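Local coordinates for zinc finger (CCCH type) motif-containing protein (Toxoplasma gondii, PDB 7NH2) that probably reads N6-methyladenosine in messenger RNA through its YTH domain, and carries zinc-finger motifs elsewhere in the full-length protein, at residues I31-W36 / P84-P89. Residues are numbered along the deposited sequence; the frame is centred on the assembly and turned at random. Where two conformers were deposited one is given.
With OYK (~{N},9-dimethylpurin-6-amine), chain C.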
ATOM      1  N   ILE A  31      -5.475   9.522  -1.063  0.74  5.47           N
ATOM      2  CA  ILE A  31      -5.615   9.907  -2.462  0.74  5.11           C
ATOM      3  C   ILE A  31      -5.664  11.426  -2.603  0.74  5.77           C
ATOM      4  O   ILE A  31      -5.040  12.002  -3.502  0.74  5.96           O
ATOM      5  CB  ILE A  31      -6.862   9.228  -3.054  0.74  5.44           C
ATOM      6  CG1 ILE A  31      -6.618   7.724  -3.240  0.74  5.10           C
ATOM      7  CG2 ILE A  31      -7.254   9.893  -4.352  0.74  6.76           C
ATOM      8  CD1 ILE A  31      -7.877   6.939  -3.540  0.74  5.59           C
ATOM      9  N   GLN A  32      -6.411  12.101  -1.726  1.00  6.67           N
ATOM     10  CA  GLN A  32      -6.604  13.538  -1.871  1.00  7.98           C
ATOM     11  C   GLN A  32      -5.323  14.308  -1.598  1.00  8.88           C
ATOM     12  O   GLN A  32      -5.097  15.365  -2.197  1.00 11.09           O
ATOM     13  CB  GLN A  32      -7.728  14.018  -0.952  1.00 11.70           C
ATOM     14  CG  GLN A  32      -9.123  13.686  -1.465  1.00 16.83           C
ATOM     15  CD  GLN A  32     -10.209  13.964  -0.440  1.00 24.24           C
ATOM     16  OE1 GLN A  32     -10.400  13.201   0.508  1.00 30.02           O
ATOM     17  NE2 GLN A  32     -10.923  15.070  -0.624  1.00 27.89           N
ATOM     18  N   HIS A  33      -4.463  13.794  -0.721  1.00  7.06           N
ATOM     19  CA  HIS A  33      -3.291  14.533  -0.285  1.00  6.52           C
ATOM     20  C   HIS A  33      -1.959  13.858  -0.585  1.00  7.69           C
ATOM     21  O   HIS A  33      -0.916  14.403  -0.209  1.00  9.23           O
ATOM     22  CB  HIS A  33      -3.401  14.867   1.207  1.00  7.77           C
ATOM     23  CG  HIS A  33      -4.604  15.692   1.537  1.00  9.12           C
ATOM     24  ND1 HIS A  33      -4.653  17.049   1.299  1.00 14.02           N
ATOM     25  CD2 HIS A  33      -5.801  15.355   2.072  1.00 11.34           C
ATOM     26  CE1 HIS A  33      -5.832  17.513   1.674  1.00 15.54           C
ATOM     27  NE2 HIS A  33      -6.550  16.507   2.143  1.00 14.22           N
ATOM     28  N   GLY A  34      -1.956  12.695  -1.238  1.00  7.20           N
ATOM     29  CA  GLY A  34      -0.715  12.014  -1.576  1.00  6.62           C
ATOM     30  C   GLY A  34       0.132  11.658  -0.371  1.00  5.25           C
ATOM     31  O   GLY A  34       1.323  11.992  -0.319  1.00  6.17           O
ATOM     32  N   VAL A  35      -0.457  10.973   0.606  1.00  5.13           N
ATOM     33  CA  VAL A  35       0.194  10.787   1.891  1.00  6.36           C
ATOM     34  C   VAL A  35      -0.213   9.438   2.465  1.00  6.12           C
ATOM     35  O   VAL A  35      -1.320   8.949   2.225  1.00  4.98           O
ATOM     36  CB  VAL A  35      -0.185  11.950   2.841  1.00  7.14           C
ATOM     37  CG1 VAL A  35      -1.685  11.975   3.112  1.00  6.00           C
ATOM     38  CG2 VAL A  35       0.637  11.863   4.133  1.00  6.00           C
ATOM     39  N   TRP A  36       0.695   8.839   3.236  1.00  5.06           N
ATOM     40  CA  TRP A  36       0.384   7.633   3.994  1.00  5.91           C
ATOM     41  C   TRP A  36       1.174   7.654   5.296  1.00  5.88           C
ATOM     42  O   TRP A  36       2.112   8.439   5.465  1.00  6.33           O
ATOM     43  CB  TRP A  36       0.674   6.349   3.183  1.00  5.32           C
ATOM     44  CG  TRP A  36       0.036   5.124   3.806  1.00  4.80           C
ATOM     45  CD1 TRP A  36       0.675   4.052   4.350  1.00  4.65           C
ATOM     46  CD2 TRP A  36      -1.365   4.889   3.974  1.00  4.88           C
ATOM     47  NE1 TRP A  36      -0.249   3.149   4.845  1.00  5.10           N
ATOM     48  CE2 TRP A  36      -1.508   3.641   4.618  1.00  4.61           C
ATOM     49  CE3 TRP A  36      -2.515   5.605   3.618  1.00  6.05           C
ATOM     50  CZ2 TRP A  36      -2.753   3.103   4.930  1.00  6.61           C
ATOM     51  CZ3 TRP A  36      -3.754   5.071   3.933  1.00  6.35           C
ATOM     52  CH2 TRP A  36      -3.858   3.833   4.578  1.00  6.82           C
ATOM     53  N   PRO A  84       0.987  17.082   9.698  1.00 14.00           N
ATOM     54  CA  PRO A  84       0.975  16.557  11.073  1.00 13.51           C
ATOM     55  C   PRO A  84      -0.440  16.306  11.579  1.00 13.32           C
ATOM     56  O   PRO A  84      -1.297  17.191  11.537  1.00 13.64           O
ATOM     57  CB  PRO A  84       1.668  17.666  11.876  1.00 16.56           C
ATOM     58  CG  PRO A  84       2.522  18.368  10.884  1.00 24.59           C
ATOM     59  CD  PRO A  84       1.741  18.346   9.605  1.00 17.89           C
ATOM     60  N   GLY A  85      -0.681  15.077  12.037  1.00 11.42           N
ATOM     61  CA  GLY A  85      -1.946  14.707  12.641  1.00 11.30           C
ATOM     62  C   GLY A  85      -3.117  14.556  11.696  1.00 10.25           C
ATOM     63  O   GLY A  85      -4.260  14.522  12.149  1.00 11.67           O
ATOM     64  N   ILE A  86      -2.865  14.427  10.387  1.00 10.79           N
ATOM     65  CA  ILE A  86      -3.940  14.409   9.398  1.00 10.24           C
ATOM     66  C   ILE A  86      -4.911  13.251   9.617  1.00 11.46           C
ATOM     67  O   ILE A  86      -6.093  13.358   9.273  1.00 13.96           O
ATOM     68  CB  ILE A  86      -3.355  14.414   7.966  1.00  9.55           C
ATOM     69  CG1 ILE A  86      -4.468  14.639   6.939  1.00  8.93           C
ATOM     70  CG2 ILE A  86      -2.573  13.116   7.671  1.00 10.97           C
ATOM     71  CD1 ILE A  86      -3.959  14.852   5.527  1.00 12.55           C
ATOM     72  N   TRP A  87      -4.442  12.142  10.195  1.00 11.44           N
ATOM     73  CA  TRP A  87      -5.284  10.972  10.422  1.00 11.75           C
ATOM     74  C   TRP A  87      -6.094  11.068  11.703  1.00 11.78           C
ATOM     75  O   TRP A  87      -6.910  10.178  11.966  1.00 13.82           O
ATOM     76  CB  TRP A  87      -4.426   9.709  10.509  1.00 11.29           C
ATOM     77  CG  TRP A  87      -3.406   9.635   9.441  1.00  8.79           C
ATOM     78  CD1 TRP A  87      -2.069   9.834   9.585  1.00  8.73           C
ATOM     79  CD2 TRP A  87      -3.630   9.376   8.057  1.00  7.36           C
ATOM     80  NE1 TRP A  87      -1.440   9.719   8.379  1.00  8.44           N
ATOM     81  CE2 TRP A  87      -2.376   9.432   7.419  1.00  7.30           C
ATOM     82  CE3 TRP A  87      -4.766   9.094   7.294  1.00  8.59           C
ATOM     83  CZ2 TRP A  87      -2.226   9.222   6.057  1.00  7.70           C
ATOM     84  CZ3 TRP A  87      -4.609   8.885   5.938  1.00  9.52           C
ATOM     85  CH2 TRP A  87      -3.353   8.951   5.337  1.00  8.07           C
ATOM     86  N   GLY A  88      -5.888  12.111  12.500  1.00 12.65           N
ATOM     87  CA  GLY A  88      -6.520  12.189  13.792  1.00 12.41           C
ATOM     88  C   GLY A  88      -5.666  11.528  14.852  1.00 11.65           C
ATOM     89  O   GLY A  88      -4.474  11.268  14.652  1.00 12.43           O
ATOM     90  N   PRO A  89      -6.271  11.242  16.009  1.00 12.58           N
ATOM     91  CA  PRO A  89      -5.497  10.714  17.146  1.00 13.92           C
ATOM     92  C   PRO A  89      -4.725   9.441  16.865  1.00 12.83           C
ATOM     93  O   PRO A  89      -3.719   9.187  17.538  1.00 13.53           O
ATOM     94  CB  PRO A  89      -6.567  10.487  18.223  1.00 18.17           C
ATOM     95  CG  PRO A  89      -7.658  11.431  17.868  1.00 19.81           C
ATOM     96  CD  PRO A  89      -7.667  11.540  16.371  1.00 16.72           C
TER
HETATM   97  N12 OYK C 602      -3.929   2.475  11.566  0.81 12.04           N
HETATM   98  C01 OYK C 602      -2.305  -0.156  12.115  0.81 15.77           C
HETATM   99  C03 OYK C 602      -1.239   0.740  10.064  0.81  9.16           C
HETATM  100  C05 OYK C 602      -2.890   1.930  10.873  0.81 11.40           C
HETATM  101  C06 OYK C 602      -2.420   2.560   9.747  0.81  9.03           C
HETATM  102  C07 OYK C 602      -3.046   3.766   9.360  0.81 10.61           C
HETATM  103  C09 OYK C 602      -3.049   5.788   7.822  0.81  7.40           C
HETATM  104  C11 OYK C 602      -4.493   3.603  11.174  0.81 10.47           C
HETATM  105  N02 OYK C 602      -2.137   0.807  11.041  0.81 11.45           N
HETATM  106  N04 OYK C 602      -1.388   1.799   9.266  0.81  9.79           N
HETATM  107  N08 OYK C 602      -2.569   4.468   8.194  0.81  9.22           N
HETATM  108  N10 OYK C 602      -4.053   4.239  10.089  0.81  9.81           N
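W36 has CG anti to the backbone N (chi1 -165°), and W87 has CG anti to its carbonyl carbon (chi1 -46°). These torsions bring two indoles together at the methyl-adenine cage of a YTH domain. The six-membered rings meet obliquely, 5.4 Å apart between centroids, with planes at 72°. The rim of W87 leads: its CH2 is 3.9 Å from CE3 of W36, and its CZ2 packs on the W36 backbone at CA.

The N6-methyl group of the bound dimethylpurin-amine sits between the walls. Its carbon C09 stands 3.5 Å above the W87 ring plane, over the centre, which fits CH-pi contact. The amine N08 lies over one face of W36, offset toward the rim, 3.5 Å from CZ2. This 9-methylated base analogue probably marks the place of N6-methyladenosine of RNA.

W87 belongs to the loop between strands 67-74 and 98-109, within a type I turn from G85 to G88. W36 lies on the short edge strand 35-36. CG2 of I86 covers the face of W87 opposite the ligand, offset toward the rim. CD1 of I86 reaches the H33 ring, 3.9 Å from CD2. V35 points CG1 at the far rim of W87, 4.1 Å from CZ2.

The polar end of W87 is held outside these segments: NE1 is hydrogen-bonded to OD1 of N97. F60 meets W36 edge-to-face. The carbonyl O of V35 accepts a hydrogen bond from S30 OG and lies in the W87 ring plane, 3.7 Å from CH2.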